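Local coordinates for protein concanavalin B (Canavalia ensiformis, PDB 6CAF) that may act as a carbohydrate-binding protein of the jack bean seed, built on the TIM-barrel fold of the family 18 chitinases, at residues Tyr115-Ala120 against Leu162-Leu167. Residues are numbered along the deposited sequence; the frame is centred on the assembly and turned at random.
Sequences YSACSA and LNWDNL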
loop_
_atom_site.group_PDB
_atom_site.type_symbol
_atom_site.label_atom_id
_atom_site.label_comp_id
_atom_site.label_asym_id
_atom_site.label_seq_id
_atom_site.Cartn_x
_atom_site.Cartn_y
_atom_site.Cartn_z
ATOM N N TYR A 115 -7.150 -14.107 6.399
ATOM C CA TYR A 115 -5.786 -14.257 5.950
ATOM C C TYR A 115 -4.836 -14.437 7.112
ATOM O O TYR A 115 -4.939 -13.769 8.133
ATOM C CB TYR A 115 -5.377 -13.097 5.040
ATOM C CG TYR A 115 -5.570 -11.707 5.576
ATOM C CD1 TYR A 115 -4.570 -11.069 6.293
ATOM C CD2 TYR A 115 -6.744 -10.991 5.334
ATOM C CE1 TYR A 115 -4.716 -9.785 6.732
ATOM C CE2 TYR A 115 -6.877 -9.704 5.783
ATOM C CZ TYR A 115 -5.870 -9.091 6.483
ATOM O OH TYR A 115 -5.961 -7.783 6.906
ATOM N N SER A 116 -3.881 -15.332 6.890
ATOM C CA SER A 116 -2.885 -15.683 7.871
ATOM C C SER A 116 -1.624 -16.146 7.190
ATOM O O SER A 116 -1.698 -16.871 6.202
ATOM C CB SER A 116 -3.389 -16.821 8.767
ATOM O OG SER A 116 -2.414 -17.167 9.744
ATOM N N ALA A 117 -0.482 -15.740 7.732
ATOM C CA ALA A 117 0.779 -16.261 7.278
ATOM C C ALA A 117 1.070 -17.666 7.827
ATOM O O ALA A 117 2.010 -18.322 7.365
ATOM C CB ALA A 117 1.890 -15.296 7.623
ATOM N N CYS A 118 0.254 -18.093 8.800
ATOM C CA CYS A 118 0.147 -19.493 9.270
ATOM C C CYS A 118 1.303 -20.006 10.106
ATOM O O CYS A 118 1.106 -20.429 11.247
ATOM C CB CYS A 118 -0.070 -20.453 8.047
ATOM S SG CYS A 118 0.075 -22.233 8.411
ATOM N N SER A 119 2.470 -20.107 9.490
ATOM C CA SER A 119 3.608 -20.776 10.107
ATOM C C SER A 119 4.878 -20.378 9.377
ATOM O O SER A 119 4.838 -19.819 8.260
ATOM C CB SER A 119 3.462 -22.293 10.030
ATOM O OG SER A 119 3.553 -22.718 8.679
ATOM N N ALA A 120 6.014 -20.739 9.945
ATOM C CA ALA A 120 7.257 -20.454 9.279
ATOM C C ALA A 120 7.324 -21.180 7.922
ATOM O O ALA A 120 7.849 -20.657 6.933
ATOM C CB ALA A 120 8.431 -20.852 10.165
ATOM N N LEU A 162 1.250 -13.499 14.146
ATOM C CA LEU A 162 2.473 -14.239 13.955
ATOM C C LEU A 162 2.797 -14.400 12.471
ATOM O O LEU A 162 1.934 -14.320 11.611
ATOM C CB LEU A 162 2.384 -15.615 14.628
ATOM C CG LEU A 162 2.349 -15.612 16.153
ATOM C CD1 LEU A 162 2.287 -17.045 16.654
ATOM C CD2 LEU A 162 3.530 -14.910 16.758
ATOM N N ASN A 163 4.074 -14.647 12.199
ATOM C CA ASN A 163 4.563 -15.097 10.910
ATOM C C ASN A 163 4.566 -14.066 9.781
ATOM O O ASN A 163 5.043 -14.370 8.707
ATOM C CB ASN A 163 3.882 -16.393 10.473
ATOM C CG ASN A 163 4.201 -17.521 11.419
ATOM O OD1 ASN A 163 5.362 -17.875 11.572
ATOM N ND2 ASN A 163 3.202 -18.013 12.124
ATOM N N TRP A 164 4.131 -12.830 10.041
ATOM C CA TRP A 164 4.275 -11.786 9.023
ATOM C C TRP A 164 5.737 -11.410 8.841
ATOM O O TRP A 164 6.184 -11.111 7.721
ATOM C CB TRP A 164 3.419 -10.552 9.390
ATOM C CG TRP A 164 1.982 -10.913 9.478
ATOM C CD1 TRP A 164 1.241 -10.998 10.604
ATOM C CD2 TRP A 164 1.151 -11.364 8.410
ATOM N NE1 TRP A 164 0.004 -11.472 10.308
ATOM C CE2 TRP A 164 -0.074 -11.721 8.963
ATOM C CE3 TRP A 164 1.333 -11.511 7.016
ATOM C CZ2 TRP A 164 -1.129 -12.199 8.181
ATOM C CZ3 TRP A 164 0.307 -11.976 6.258
ATOM C CH2 TRP A 164 -0.907 -12.326 6.846
ATOM N N ASP A 165 6.494 -11.427 9.936
ATOM C CA ASP A 165 7.922 -11.278 9.852
ATOM C C ASP A 165 8.548 -12.383 9.032
ATOM O O ASP A 165 9.393 -12.111 8.180
ATOM C CB ASP A 165 8.602 -11.120 11.235
ATOM C CG ASP A 165 8.301 -12.233 12.208
ATOM O OD1 ASP A 165 7.407 -13.076 12.005
ATOM O OD2 ASP A 165 8.983 -12.231 13.249
ATOM N N ASN A 166 8.127 -13.613 9.222
ATOM C CA ASN A 166 8.663 -14.708 8.433
ATOM C C ASN A 166 8.325 -14.551 6.942
ATOM O O ASN A 166 9.163 -14.804 6.087
ATOM C CB ASN A 166 8.161 -16.050 8.982
ATOM C CG ASN A 166 8.770 -16.376 10.320
ATOM O OD1 ASN A 166 9.953 -16.079 10.541
ATOM N ND2 ASN A 166 7.978 -16.971 11.226
ATOM N N LEU A 167 7.102 -14.134 6.638
ATOM C CA LEU A 167 6.727 -13.942 5.234
ATOM C C LEU A 167 7.630 -12.904 4.587
ATOM O O LEU A 167 8.126 -13.066 3.452
ATOM C CB LEU A 167 5.261 -13.562 5.141
ATOM C CG LEU A 167 4.752 -13.303 3.724
ATOM C CD1 LEU A 167 4.927 -14.479 2.798
ATOM C CD2 LEU A 167 3.292 -12.860 3.755
HETATM O O HOH W 1 -0.432 -14.808 10.474
#
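With CG turned anti to its carbonyl carbon (chi1 -60°), Trp-164 lays the six-membered ring of its indole over Ala-117; Asn-163 has the same first torsion (chi1 -63°), which sets its amide against the backbone of Cys-118 and Ser-119. The Ala-117 methyl makes a CH-pi contact, CB lying 3.9 Å from the ring centroid and only 11° off the normal. Ala-117 CB also packs on Asn-163, 3.5 Å from its O and 3.6 Å from its CB. The Tyr-115 and Trp-164 side chains cross at about a right angle, with indole CH2 at the tyrosine ring edge, 3.9 Å from CD1; the Tyr-115 hydroxyl is hydrogen-bonded to Gly-110 O and the backbone N of Gln-156 and Lys-157. Water 1, above the same indole face as the methyl, accepts from Ala-117 N at 2.9 Å and donates to Leu-162 O at 2.7 Å. In one of two Asn-166 conformers, ND2 donates to Asn-163 OD1 (2.8 Å), on a lone pair in the carbonyl plane, which can steady the amide. Cutting Asn-163 back to an alanine would probably leave a gap against the Cys-118 and Ser-119 backbone. The contact joins the loop leading into helix 120-135, tethered by the Cys-118–Cys-66 disulfide, to the start of helix 164-178 in the TIM barrel. Direct contact is thus mainly van der Waals, with one water linking the backbones.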